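Local structure of Glp_546_48378_50642 (Giardia intestinalis, 2QVW) at residues A154-R159 against C249-D254; Y171-I176 against P213-V218; M490-L495 against D530-L535; L504-L509 against R537-G542; G609-A614 against L642-Y647. The protein cleaves double-stranded RNA into fragments of 21 to 23 base pairs, the siRNAs that direct destruction of matching RNAs in RNA interference. One frame throughout, in Å; residues are numbered along the deposited sequence.

Contact 1: A154-R159 against C249-D254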
# COMPACT_ATOMS: atom_id res chain seq x y z
N ALA A 154 -5.93 32.70 -41.05
CA ALA A 154 -7.01 32.20 -40.21
C ALA A 154 -7.04 30.68 -40.17
O ALA A 154 -7.69 30.08 -39.32
CB ALA A 154 -8.36 32.74 -40.71
N SER A 155 -6.33 30.07 -41.11
CA SER A 155 -6.27 28.62 -41.19
C SER A 155 -5.04 28.06 -40.50
O SER A 155 -4.90 26.84 -40.35
CB SER A 155 -6.30 28.20 -42.67
OG SER A 155 -5.47 29.03 -43.46
N LEU A 156 -4.14 28.94 -40.08
CA LEU A 156 -2.92 28.52 -39.41
C LEU A 156 -2.99 28.84 -37.92
O LEU A 156 -2.25 28.26 -37.12
CB LEU A 156 -1.72 29.23 -40.03
CG LEU A 156 -1.66 29.14 -41.55
CD1 LEU A 156 -0.50 29.96 -42.05
CD2 LEU A 156 -1.53 27.69 -41.97
N HIS A 157 -3.87 29.77 -37.57
CA HIS A 157 -4.06 30.18 -36.18
C HIS A 157 -4.28 28.96 -35.29
O HIS A 157 -5.24 28.22 -35.48
CB HIS A 157 -5.27 31.11 -36.09
CG HIS A 157 -5.51 31.67 -34.71
ND1 HIS A 157 -4.73 32.66 -34.16
CD2 HIS A 157 -6.44 31.36 -33.78
CE1 HIS A 157 -5.17 32.95 -32.95
NE2 HIS A 157 -6.21 32.17 -32.70
N GLY A 158 -3.38 28.77 -34.32
CA GLY A 158 -3.50 27.65 -33.41
C GLY A 158 -2.73 26.41 -33.83
O GLY A 158 -2.46 25.53 -33.01
N ARG A 159 -2.37 26.34 -35.11
CA ARG A 159 -1.63 25.19 -35.61
C ARG A 159 -0.19 25.25 -35.11
O ARG A 159 0.40 26.33 -35.01
CB ARG A 159 -1.66 25.17 -37.14
CG ARG A 159 -3.05 25.01 -37.72
CD ARG A 159 -3.03 24.97 -39.25
NE ARG A 159 -2.41 23.75 -39.78
CZ ARG A 159 -2.89 22.53 -39.61
NH1 ARG A 159 -4.02 22.36 -38.92
NH2 ARG A 159 -2.26 21.48 -40.12
N CYS A 249 9.98 27.52 -40.77
CA CYS A 249 8.81 26.90 -40.17
C CYS A 249 8.31 25.68 -40.89
O CYS A 249 8.03 25.73 -42.09
CB CYS A 249 7.67 27.92 -40.09
SG CYS A 249 8.06 29.39 -39.16
N LEU A 250 8.18 24.58 -40.15
CA LEU A 250 7.69 23.33 -40.70
C LEU A 250 6.34 23.07 -40.02
O LEU A 250 6.29 22.59 -38.90
CB LEU A 250 8.66 22.20 -40.38
CG LEU A 250 8.42 20.84 -41.05
CD1 LEU A 250 9.50 19.88 -40.61
CD2 LEU A 250 7.06 20.29 -40.66
N LEU A 251 5.25 23.39 -40.71
CA LEU A 251 3.93 23.18 -40.14
C LEU A 251 3.65 21.71 -39.84
O LEU A 251 3.74 20.86 -40.73
CB LEU A 251 2.86 23.76 -41.07
CG LEU A 251 1.44 23.90 -40.52
CD1 LEU A 251 0.71 24.98 -41.28
CD2 LEU A 251 0.71 22.57 -40.61
N LEU A 252 3.32 21.41 -38.59
CA LEU A 252 3.01 20.04 -38.18
C LEU A 252 1.57 19.70 -38.57
O LEU A 252 0.68 20.55 -38.51
CB LEU A 252 3.16 19.89 -36.66
CG LEU A 252 4.49 20.25 -35.98
CD1 LEU A 252 4.41 19.86 -34.52
CD2 LEU A 252 5.64 19.55 -36.67
N PRO A 253 1.30 18.44 -38.96
CA PRO A 253 -0.07 18.09 -39.34
C PRO A 253 -1.10 18.26 -38.20
O PRO A 253 -0.77 18.08 -37.03
CB PRO A 253 0.06 16.64 -39.82
CG PRO A 253 1.26 16.13 -39.10
CD PRO A 253 2.21 17.30 -39.17
N ASP A 254 -2.33 18.63 -38.56
CA ASP A 254 -3.41 18.83 -37.60
C ASP A 254 -3.22 18.04 -36.30
O ASP A 254 -3.15 18.61 -35.22
CB ASP A 254 -4.75 18.47 -38.25
CG ASP A 254 -5.19 19.49 -39.30
OD1 ASP A 254 -5.74 20.54 -38.91
OD2 ASP A 254 -4.99 19.25 -40.51
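A salt bridge between R159 and D254 is the polar link across this surface contact, with R159 NH1 2.5 Å from D254 OD1. The N-H points only moderately straight at its acceptor (143°), and it arrives from above the carboxylate, 70° out of that plane. The guanidinium and carboxylate planes stand 61° apart and do not pair side on. The arginine chain bends at chi3, bringing NH1 beside D254 OD1; arginine suits the place because its long chain carries a positive group as far as the D254 carboxylate, while the edge of that group packs on L251. CD2 of L251 lies 3.4 Å from R159 NE. Both segments belong to the PAZ domain. The loop 154-159 ends in a type II turn from L156 to R159, closed by a bond from R159 N to L156 O, and G158 takes its positive-phi position, where glycine is at ease. The turn enters strand 160-163, which pairs with strand 250-251. Farther out, L156 and L251 cross at about a right angle, methyl CD2 of L156 meeting CD1 of L251 at 3.6 Å, while L156 also rests on V173 and I176 of strand 169-178.

Contact 2: Y171-I176 against P213-V218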
# COMPACT_ATOMS: atom_id res chain seq x y z
N TYR A 171 6.62 26.23 -31.67
CA TYR A 171 5.87 27.48 -31.57
C TYR A 171 4.44 27.24 -32.03
O TYR A 171 4.15 26.25 -32.69
CB TYR A 171 6.49 28.57 -32.47
CG TYR A 171 7.94 28.93 -32.20
CD1 TYR A 171 8.98 28.09 -32.62
CD2 TYR A 171 8.27 30.14 -31.58
CE1 TYR A 171 10.32 28.46 -32.44
CE2 TYR A 171 9.61 30.51 -31.40
CZ TYR A 171 10.62 29.66 -31.83
OH TYR A 171 11.93 30.03 -31.68
N VAL A 172 3.56 28.16 -31.67
CA VAL A 172 2.16 28.07 -32.05
C VAL A 172 1.80 29.27 -32.92
O VAL A 172 1.76 30.40 -32.44
CB VAL A 172 1.24 28.06 -30.81
CG1 VAL A 172 1.68 29.11 -29.83
CG2 VAL A 172 -0.20 28.31 -31.24
N VAL A 173 1.55 29.01 -34.20
CA VAL A 173 1.20 30.08 -35.13
C VAL A 173 -0.01 30.88 -34.69
O VAL A 173 -1.06 30.32 -34.34
CB VAL A 173 0.93 29.51 -36.54
CG1 VAL A 173 0.19 30.54 -37.39
CG2 VAL A 173 2.24 29.14 -37.20
N LEU A 174 0.13 32.20 -34.69
CA LEU A 174 -0.95 33.10 -34.30
C LEU A 174 -1.47 33.80 -35.54
O LEU A 174 -2.58 34.33 -35.56
CB LEU A 174 -0.47 34.14 -33.29
CG LEU A 174 -0.02 33.62 -31.93
CD1 LEU A 174 0.43 34.77 -31.07
CD2 LEU A 174 -1.16 32.87 -31.27
N GLY A 175 -0.65 33.80 -36.59
CA GLY A 175 -1.05 34.44 -37.82
C GLY A 175 0.10 35.12 -38.54
O GLY A 175 1.08 35.52 -37.92
N ILE A 176 -0.05 35.26 -39.85
CA ILE A 176 0.96 35.89 -40.68
C ILE A 176 0.89 37.40 -40.48
O ILE A 176 -0.17 37.99 -40.61
CB ILE A 176 0.72 35.59 -42.17
CG1 ILE A 176 0.39 34.10 -42.35
CG2 ILE A 176 1.96 35.95 -42.98
CD1 ILE A 176 -0.18 33.74 -43.72
N PRO A 213 6.25 37.31 -45.98
CA PRO A 213 5.58 37.90 -44.82
C PRO A 213 5.85 37.07 -43.57
O PRO A 213 5.51 35.89 -43.51
CB PRO A 213 4.10 37.86 -45.21
CG PRO A 213 4.13 37.88 -46.73
CD PRO A 213 5.27 36.95 -47.03
N LEU A 214 6.46 37.69 -42.57
CA LEU A 214 6.80 37.01 -41.31
C LEU A 214 5.64 36.26 -40.66
O LEU A 214 4.48 36.42 -41.05
CB LEU A 214 7.38 38.02 -40.31
CG LEU A 214 8.76 38.60 -40.66
CD1 LEU A 214 9.26 39.49 -39.54
CD2 LEU A 214 9.74 37.46 -40.89
N VAL A 215 5.97 35.44 -39.67
CA VAL A 215 5.01 34.64 -38.92
C VAL A 215 5.01 35.09 -37.47
O VAL A 215 6.07 35.28 -36.87
CB VAL A 215 5.38 33.14 -38.97
CG1 VAL A 215 4.31 32.32 -38.28
CG2 VAL A 215 5.53 32.68 -40.40
N ALA A 216 3.82 35.26 -36.90
CA ALA A 216 3.68 35.69 -35.51
C ALA A 216 3.16 34.56 -34.64
O ALA A 216 1.97 34.26 -34.67
CB ALA A 216 2.74 36.88 -35.44
N ALA A 217 4.04 33.93 -33.87
CA ALA A 217 3.66 32.82 -33.01
C ALA A 217 4.31 32.89 -31.62
O ALA A 217 5.29 33.61 -31.42
CB ALA A 217 4.03 31.51 -33.68
N VAL A 218 3.76 32.13 -30.68
CA VAL A 218 4.28 32.10 -29.31
C VAL A 218 5.08 30.83 -29.01
O VAL A 218 4.59 29.72 -29.16
CB VAL A 218 3.15 32.20 -28.29
CG1 VAL A 218 3.72 32.41 -26.90
CG2 VAL A 218 2.22 33.34 -28.66
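Strands 171-176 and 213-218 run antiparallel with strong twist, 134° between their directions, held by V172 N to V218 O at 3.1 Å in a hydrogen-bonded pair and by A216 N to G175 O at 2.9 Å, with a classic beta bulge between these bonds where L174 and G175 both face A216. G175 suits the second bulge position because its phi of 144° is readily reached by a residue lacking CB. The beta-branched residues fill the faces of the sheet. V172 and V218 lie side by side and point the same way, V172 CG1 resting 3.8 Å from V218 CB. That branch sits between the backbone N and carbonyl carbon (chi1 45°), which turns it to its partner strand. On the other face V173 and V215 meet diagonally, roughly at a right angle, V173 CG2 being 3.9 Å from V215 CG1; small A217 sits on this face opposite V173. L174 reaches back along the partner strand, its CD1 beside CG2 of V218. At the far end, I176 CG2 packs 3.6 Å from P213 CB. The arrangement belongs to the antiparallel sheet of the PAZ domain, where 169-178 lies between strands 213-219 and 160-163, and the bulge is consistent with the strong coiling of the SH3-like barrel that PAZ domains adopt.

Contact 3: M490-L495 against D530-L535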
# COMPACT_ATOMS: atom_id res chain seq x y z
N MET A 490 6.90 -13.37 32.07
CA MET A 490 5.62 -14.06 32.11
C MET A 490 5.64 -15.27 31.20
O MET A 490 5.00 -16.29 31.47
CB MET A 490 4.50 -13.11 31.69
CG MET A 490 4.06 -12.16 32.78
SD MET A 490 2.37 -12.51 33.25
CE MET A 490 2.51 -14.25 33.71
N PHE A 491 6.37 -15.15 30.11
CA PHE A 491 6.45 -16.24 29.16
C PHE A 491 7.06 -17.47 29.81
O PHE A 491 6.42 -18.52 29.87
CB PHE A 491 7.27 -15.81 27.95
CG PHE A 491 7.46 -16.90 26.93
CD1 PHE A 491 6.35 -17.55 26.38
CD2 PHE A 491 8.73 -17.29 26.54
CE1 PHE A 491 6.52 -18.58 25.46
CE2 PHE A 491 8.91 -18.31 25.61
CZ PHE A 491 7.80 -18.96 25.07
N LEU A 492 8.30 -17.33 30.29
CA LEU A 492 9.02 -18.43 30.92
C LEU A 492 8.18 -19.10 31.99
O LEU A 492 8.22 -20.31 32.14
CB LEU A 492 10.33 -17.93 31.53
CG LEU A 492 11.30 -17.27 30.55
CD1 LEU A 492 12.55 -16.85 31.31
CD2 LEU A 492 11.65 -18.23 29.42
N GLU A 493 7.42 -18.31 32.73
CA GLU A 493 6.57 -18.87 33.76
C GLU A 493 5.60 -19.87 33.13
O GLU A 493 5.42 -20.97 33.63
CB GLU A 493 5.78 -17.77 34.47
CG GLU A 493 5.34 -18.15 35.89
CD GLU A 493 4.67 -19.53 35.97
OE1 GLU A 493 3.62 -19.73 35.31
OE2 GLU A 493 5.20 -20.42 36.69
N ARG A 494 4.98 -19.48 32.03
CA ARG A 494 4.04 -20.37 31.36
C ARG A 494 4.70 -21.72 31.07
O ARG A 494 4.14 -22.77 31.37
CB ARG A 494 3.56 -19.75 30.05
CG ARG A 494 2.56 -20.63 29.30
CD ARG A 494 1.28 -20.80 30.09
NE ARG A 494 0.69 -22.13 29.95
CZ ARG A 494 0.27 -22.65 28.80
NH1 ARG A 494 0.37 -21.97 27.67
NH2 ARG A 494 -0.27 -23.87 28.78
N LEU A 495 5.89 -21.68 30.49
CA LEU A 495 6.61 -22.89 30.16
C LEU A 495 6.66 -23.85 31.33
O LEU A 495 6.61 -25.06 31.15
CB LEU A 495 8.04 -22.57 29.72
CG LEU A 495 8.23 -21.87 28.37
CD1 LEU A 495 9.71 -21.73 28.07
CD2 LEU A 495 7.54 -22.66 27.27
N ASP A 530 18.17 -19.00 21.22
CA ASP A 530 17.60 -19.44 19.96
C ASP A 530 16.52 -20.46 20.22
O ASP A 530 15.41 -20.33 19.72
CB ASP A 530 18.67 -20.05 19.05
CG ASP A 530 19.47 -18.99 18.31
OD1 ASP A 530 18.86 -18.18 17.58
OD2 ASP A 530 20.72 -18.96 18.44
N ILE A 531 16.85 -21.47 21.01
CA ILE A 531 15.91 -22.52 21.36
C ILE A 531 14.64 -21.96 22.00
O ILE A 531 13.52 -22.25 21.59
CB ILE A 531 16.56 -23.54 22.33
CG1 ILE A 531 17.58 -24.41 21.58
CG2 ILE A 531 15.49 -24.41 22.97
CD1 ILE A 531 18.46 -25.23 22.47
N MET A 532 14.83 -21.13 23.01
CA MET A 532 13.72 -20.53 23.72
C MET A 532 12.81 -19.76 22.78
O MET A 532 11.59 -19.88 22.88
CB MET A 532 14.24 -19.61 24.82
CG MET A 532 13.60 -19.84 26.19
SD MET A 532 13.49 -21.60 26.67
CE MET A 532 15.19 -22.10 26.62
N THR A 533 13.39 -18.99 21.87
CA THR A 533 12.59 -18.20 20.92
C THR A 533 11.68 -19.06 20.05
O THR A 533 10.50 -18.74 19.89
CB THR A 533 13.49 -17.34 19.99
OG1 THR A 533 14.24 -16.40 20.75
CG2 THR A 533 12.63 -16.59 18.99
N HIS A 534 12.23 -20.14 19.49
CA HIS A 534 11.46 -21.04 18.63
C HIS A 534 10.26 -21.60 19.35
O HIS A 534 9.28 -21.98 18.71
CB HIS A 534 12.34 -22.19 18.13
CG HIS A 534 13.41 -21.76 17.18
ND1 HIS A 534 13.13 -21.11 16.00
CD2 HIS A 534 14.75 -21.89 17.24
CE1 HIS A 534 14.26 -20.86 15.37
NE2 HIS A 534 15.26 -21.32 16.10
N LEU A 535 10.34 -21.68 20.67
CA LEU A 535 9.22 -22.18 21.44
C LEU A 535 8.23 -21.02 21.50
O LEU A 535 7.05 -21.19 21.21
CB LEU A 535 9.66 -22.55 22.86
CG LEU A 535 10.61 -23.73 23.02
CD1 LEU A 535 10.91 -23.90 24.47
CD2 LEU A 535 9.98 -25.00 22.46
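F491 is the first residue of helix segment 490-495 to meet helix segment 530-535, and it does so with its rim. CE2 of F491 comes within 4.1 Å of M532 O and CZ within 4.1 Å of L535 C, both partners near the ring plane, so the phenyl edge is presented to the backbone of the second helix. Its CG stands anti to the backbone N (chi1 178°), which extends the ring outward across the gap. A large flat side chain suits this place because the axes stay far apart, 11.8 Å at closest approach, and side chains must bridge the distance. One residue on, L492 comes in at about a right angle to M532, with CD2 of L492 4.1 Å from CG of M532. The next helical turn brings L495, whose CD1 touches two partners: M532 SD at 4.0 Å and, more loosely, L535 CD1 at 4.4 Å. M532, flexible and bent at both chi2 and chi3, sets its CG against L492 and its SD against L495. No hydrogen bond joins the segments, and all five touching residues are buried. F491 and L495 also reach L539 farther along helix 528-542, and L495 meets V471 of helix 464-473. This is near-perpendicular helix packing, 80° between directions, in the apolar core of an all-helical region of Dicer.

Contact 4: L504-L509 against R537-G542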
# COMPACT_ATOMS: atom_id res chain seq x y z
N LEU A 504 8.72 -30.21 22.44
CA LEU A 504 9.38 -30.50 21.17
C LEU A 504 8.46 -30.14 19.99
O LEU A 504 8.93 -29.80 18.90
CB LEU A 504 9.80 -31.97 21.10
CG LEU A 504 10.52 -32.45 19.83
CD1 LEU A 504 11.75 -31.58 19.56
CD2 LEU A 504 10.91 -33.92 19.99
N ASP A 505 7.15 -30.22 20.22
CA ASP A 505 6.18 -29.90 19.19
C ASP A 505 6.15 -28.39 18.97
O ASP A 505 5.98 -27.92 17.85
CB ASP A 505 4.80 -30.40 19.60
CG ASP A 505 4.77 -31.90 19.77
OD1 ASP A 505 5.13 -32.62 18.81
OD2 ASP A 505 4.39 -32.38 20.87
N TRP A 506 6.33 -27.64 20.06
CA TRP A 506 6.36 -26.18 19.99
C TRP A 506 7.64 -25.74 19.31
O TRP A 506 7.67 -24.75 18.58
CB TRP A 506 6.32 -25.59 21.40
CG TRP A 506 5.07 -25.88 22.13
CD1 TRP A 506 4.96 -26.37 23.39
CD2 TRP A 506 3.74 -25.74 21.63
NE1 TRP A 506 3.64 -26.56 23.71
CE2 TRP A 506 2.87 -26.18 22.64
CE3 TRP A 506 3.20 -25.29 20.42
CZ2 TRP A 506 1.48 -26.18 22.48
CZ3 TRP A 506 1.82 -25.30 20.26
CH2 TRP A 506 0.98 -25.74 21.29
N TYR A 507 8.71 -26.48 19.58
CA TYR A 507 9.99 -26.18 18.99
C TYR A 507 9.95 -26.45 17.49
O TYR A 507 10.12 -25.53 16.69
CB TYR A 507 11.07 -27.03 19.62
CG TYR A 507 12.43 -26.71 19.09
CD1 TYR A 507 13.10 -25.55 19.50
CD2 TYR A 507 13.06 -27.55 18.17
CE1 TYR A 507 14.36 -25.24 19.00
CE2 TYR A 507 14.32 -27.25 17.66
CZ TYR A 507 14.97 -26.10 18.08
OH TYR A 507 16.22 -25.81 17.59
N ARG A 508 9.71 -27.71 17.12
CA ARG A 508 9.65 -28.08 15.71
C ARG A 508 8.72 -27.17 14.93
O ARG A 508 8.81 -27.07 13.71
CB ARG A 508 9.24 -29.56 15.54
CG ARG A 508 10.39 -30.56 15.69
CD ARG A 508 10.06 -31.98 15.19
NE ARG A 508 9.10 -32.69 16.03
CZ ARG A 508 7.77 -32.55 15.96
NH1 ARG A 508 7.22 -31.73 15.07
NH2 ARG A 508 6.99 -33.24 16.79
N LEU A 509 7.81 -26.51 15.64
CA LEU A 509 6.89 -25.60 15.00
C LEU A 509 7.54 -24.22 14.92
O LEU A 509 7.47 -23.55 13.89
CB LEU A 509 5.58 -25.51 15.78
CG LEU A 509 4.60 -24.40 15.36
CD1 LEU A 509 4.28 -24.54 13.88
CD2 LEU A 509 3.32 -24.46 16.19
N ARG A 537 7.70 -18.41 19.58
CA ARG A 537 6.96 -18.27 18.32
C ARG A 537 5.86 -19.33 18.29
O ARG A 537 4.67 -19.01 18.29
CB ARG A 537 7.91 -18.48 17.14
CG ARG A 537 9.12 -17.55 17.12
CD ARG A 537 8.89 -16.29 16.30
NE ARG A 537 10.07 -15.44 16.22
CZ ARG A 537 11.26 -15.83 15.78
NH1 ARG A 537 11.44 -17.08 15.37
NH2 ARG A 537 12.27 -14.97 15.73
N GLY A 538 6.29 -20.60 18.29
CA GLY A 538 5.37 -21.72 18.27
C GLY A 538 4.25 -21.65 19.29
O GLY A 538 3.12 -21.94 18.97
N LEU A 539 4.57 -21.28 20.52
CA LEU A 539 3.54 -21.16 21.54
C LEU A 539 2.66 -19.94 21.30
O LEU A 539 1.49 -19.93 21.68
CB LEU A 539 4.16 -21.05 22.92
CG LEU A 539 4.40 -22.38 23.62
CD1 LEU A 539 5.21 -22.16 24.88
CD2 LEU A 539 3.05 -23.01 23.95
N TRP A 540 3.25 -18.92 20.68
CA TRP A 540 2.55 -17.68 20.38
C TRP A 540 1.39 -18.01 19.45
O TRP A 540 0.23 -17.84 19.83
CB TRP A 540 3.51 -16.68 19.73
CG TRP A 540 2.87 -15.41 19.23
CD1 TRP A 540 2.63 -15.08 17.92
CD2 TRP A 540 2.38 -14.30 20.01
NE1 TRP A 540 2.02 -13.85 17.84
CE2 TRP A 540 1.86 -13.34 19.10
CE3 TRP A 540 2.33 -14.02 21.39
CZ2 TRP A 540 1.29 -12.13 19.53
CZ3 TRP A 540 1.77 -12.81 21.81
CH2 TRP A 540 1.26 -11.88 20.88
N LEU A 541 1.71 -18.52 18.27
CA LEU A 541 0.68 -18.85 17.30
C LEU A 541 0.17 -20.28 17.41
O LEU A 541 -0.61 -20.73 16.58
CB LEU A 541 1.17 -18.62 15.87
CG LEU A 541 2.55 -18.00 15.61
CD1 LEU A 541 3.63 -19.06 15.74
CD2 LEU A 541 2.56 -17.43 14.20
N GLY A 542 0.60 -20.98 18.44
CA GLY A 542 0.18 -22.37 18.59
C GLY A 542 -0.92 -22.64 19.60
O GLY A 542 -1.84 -23.42 19.30
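W506 and L539 set the orientation here: the leucine lies over one face of the indole and crosses it at about a right angle. CD2 of L539 stands 3.5 Å from the centroid of the five-membered ring of W506 and 14° off its normal, a CH-pi contact in which the methyl sits over the pyrrole part of the indole. W506 CG is placed beside its own backbone N and anti to the carbonyl carbon (chi1 -64°), and from there the ring reaches across to helix 537-542. Its six-membered ring then runs along the backbone of the two glycines. W506 CE3 lies 3.7 Å from G538 O, and W506 CZ3 lies 3.8 Å from G542 CA, each approach oblique to the ring. Four residues apart, G538 and G542 both face helix segment 504-509. Lacking a side chain, G538 lets the W506 backbone come close, with the CA atoms of W506 and G538 only 4.9 Å apart and the short helix axes 8.0 Å apart; G542 makes room for the six-membered ring. L509, one turn after W506, adds the second arm: its CD2 packs 3.8 Å from G538 O. L539 is also contacted by F491 and L495 of helix 486-497, so it is wedged between two helices. No hydrogen bond joins the segments. The arrangement is a close helix crossing, 97° between directions, in which a GxxxG-spaced glycine pair receives a tryptophan within the all-helical region.

Contact 5: G609-A614 against L642-Y647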
# COMPACT_ATOMS: atom_id res chain seq x y z
N GLY A 609 -32.10 -24.27 29.03
CA GLY A 609 -33.26 -23.75 29.74
C GLY A 609 -33.77 -22.43 29.16
O GLY A 609 -34.91 -22.33 28.72
N SER A 610 -32.91 -21.41 29.20
CA SER A 610 -33.24 -20.10 28.67
C SER A 610 -31.93 -19.60 28.08
O SER A 610 -31.87 -19.19 26.94
CB SER A 610 -33.70 -19.15 29.77
OG SER A 610 -32.58 -18.61 30.45
N LYS A 611 -30.87 -19.63 28.88
CA LYS A 611 -29.57 -19.21 28.38
C LYS A 611 -29.33 -19.98 27.08
O LYS A 611 -28.65 -19.50 26.17
CB LYS A 611 -28.46 -19.54 29.38
CG LYS A 611 -28.17 -18.44 30.39
CD LYS A 611 -27.22 -18.92 31.47
CE LYS A 611 -27.01 -17.85 32.51
NZ LYS A 611 -26.34 -18.36 33.73
N HIS A 612 -29.91 -21.17 26.99
CA HIS A 612 -29.76 -21.97 25.78
C HIS A 612 -30.83 -21.54 24.80
O HIS A 612 -30.64 -21.63 23.59
CB HIS A 612 -29.93 -23.45 26.09
CG HIS A 612 -29.78 -24.33 24.88
ND1 HIS A 612 -28.56 -24.65 24.34
CD2 HIS A 612 -30.71 -24.93 24.09
CE1 HIS A 612 -28.73 -25.41 23.27
NE2 HIS A 612 -30.03 -25.59 23.09
N ILE A 613 -31.96 -21.08 25.31
CA ILE A 613 -33.05 -20.64 24.45
C ILE A 613 -32.65 -19.33 23.80
O ILE A 613 -32.86 -19.13 22.60
CB ILE A 613 -34.34 -20.42 25.25
CG1 ILE A 613 -34.66 -21.66 26.08
CG2 ILE A 613 -35.48 -20.10 24.30
CD1 ILE A 613 -34.77 -22.94 25.29
N ALA A 614 -32.07 -18.44 24.59
CA ALA A 614 -31.63 -17.15 24.10
C ALA A 614 -30.48 -17.42 23.14
O ALA A 614 -30.37 -16.79 22.10
CB ALA A 614 -31.15 -16.28 25.25
N LEU A 642 -23.60 -15.22 27.40
CA LEU A 642 -24.76 -14.81 28.18
C LEU A 642 -24.57 -14.93 29.69
O LEU A 642 -24.95 -14.02 30.44
CB LEU A 642 -25.97 -15.63 27.76
CG LEU A 642 -26.33 -15.43 26.29
CD1 LEU A 642 -27.04 -16.67 25.77
CD2 LEU A 642 -27.20 -14.17 26.13
N THR A 643 -23.98 -16.03 30.15
CA THR A 643 -23.76 -16.21 31.57
C THR A 643 -22.79 -15.14 32.04
O THR A 643 -21.78 -14.88 31.39
CB THR A 643 -23.15 -17.58 31.85
OG1 THR A 643 -21.77 -17.57 31.45
CG2 THR A 643 -23.89 -18.65 31.06
N PRO A 644 -23.09 -14.51 33.18
CA PRO A 644 -22.29 -13.45 33.79
C PRO A 644 -20.79 -13.66 33.81
O PRO A 644 -20.15 -13.75 32.76
CB PRO A 644 -22.88 -13.31 35.19
CG PRO A 644 -23.46 -14.65 35.45
CD PRO A 644 -24.12 -14.96 34.13
N HIS A 645 -20.23 -13.70 35.02
CA HIS A 645 -18.80 -13.86 35.26
C HIS A 645 -17.94 -14.51 34.15
O HIS A 645 -16.73 -14.26 34.06
CB HIS A 645 -18.60 -14.61 36.58
CG HIS A 645 -19.22 -13.92 37.75
ND1 HIS A 645 -18.83 -12.67 38.18
CD2 HIS A 645 -20.23 -14.30 38.57
CE1 HIS A 645 -19.57 -12.32 39.22
NE2 HIS A 645 -20.43 -13.29 39.47
N VAL A 646 -18.58 -15.34 33.32
CA VAL A 646 -17.88 -16.06 32.26
C VAL A 646 -17.57 -15.29 30.97
O VAL A 646 -16.53 -15.51 30.36
CB VAL A 646 -18.69 -17.31 31.89
CG1 VAL A 646 -17.86 -18.24 31.06
CG2 VAL A 646 -19.17 -18.00 33.15
N TYR A 647 -18.46 -14.39 30.56
CA TYR A 647 -18.28 -13.63 29.32
C TYR A 647 -17.13 -12.62 29.38
O TYR A 647 -16.93 -11.85 28.44
CB TYR A 647 -19.59 -12.92 28.95
CG TYR A 647 -19.83 -11.61 29.68
CD1 TYR A 647 -19.12 -10.45 29.34
CD2 TYR A 647 -20.79 -11.52 30.70
CE1 TYR A 647 -19.36 -9.24 29.99
CE2 TYR A 647 -21.03 -10.30 31.35
CZ TYR A 647 -20.31 -9.17 30.99
OH TYR A 647 -20.54 -7.96 31.61
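K611 and T643 meet across the contact, joining the first turn of helix 611-620 to the loop between helices 631-642 and 648-669, the latter belonging to the Ribonuclease III domain. The lysine chain, extended beyond CG, lies across the threonine at about a right angle, with K611 CD 3.4 Å from T643 CG2. Its apolar methylenes make this touch, while the terminal NZ of K611 sits 4.1 Å from P644 CD. A lysine fits this partly exposed place because its stem packs while its charged end can stay near solvent. Behind it the buried L642 closes the apolar side: its CD1 approaches K611 O, and A614 CB, small enough to let the helix come near, lies 4.2 Å from the same L642 CD1. V705 of helix 701-709 touches both K611 and A614. The side chain of P644 is about 7 Å from a bound manganese ion and about 11 Å from those of the metal ligands E651 and D722, so the contact borders the metal-binding region. The threonine is fixed from behind: with chi1 at 75°, OG1 hydrogen-bonds I640 O in the last turn of helix 631-642, leaving methyl CG2 turned to the lysine.

Contacts 1 and 2 share the PAZ sheet, contact 2 nested in the loop closed by contact 1, and they touch where the backbones of G158 and R159 probably hydrogen-bond to V173. Contact 2 is partly buried strand pairing held by backbone hydrogen bonds; contact 1 lies at the surface and carries the salt bridge. Contacts 3 and 4 both use helix 528-542, lie about 10 Å apart between centres, and are buried without any hydrogen bond across: contact 3 is bridged by long side chains, contact 4 by glycines and a tryptophan. Contact 5, partly buried and largely apolar, stands apart, nearer a manganese. The PAZ pair lies about 76 to 88 Å, centre to centre, from the others.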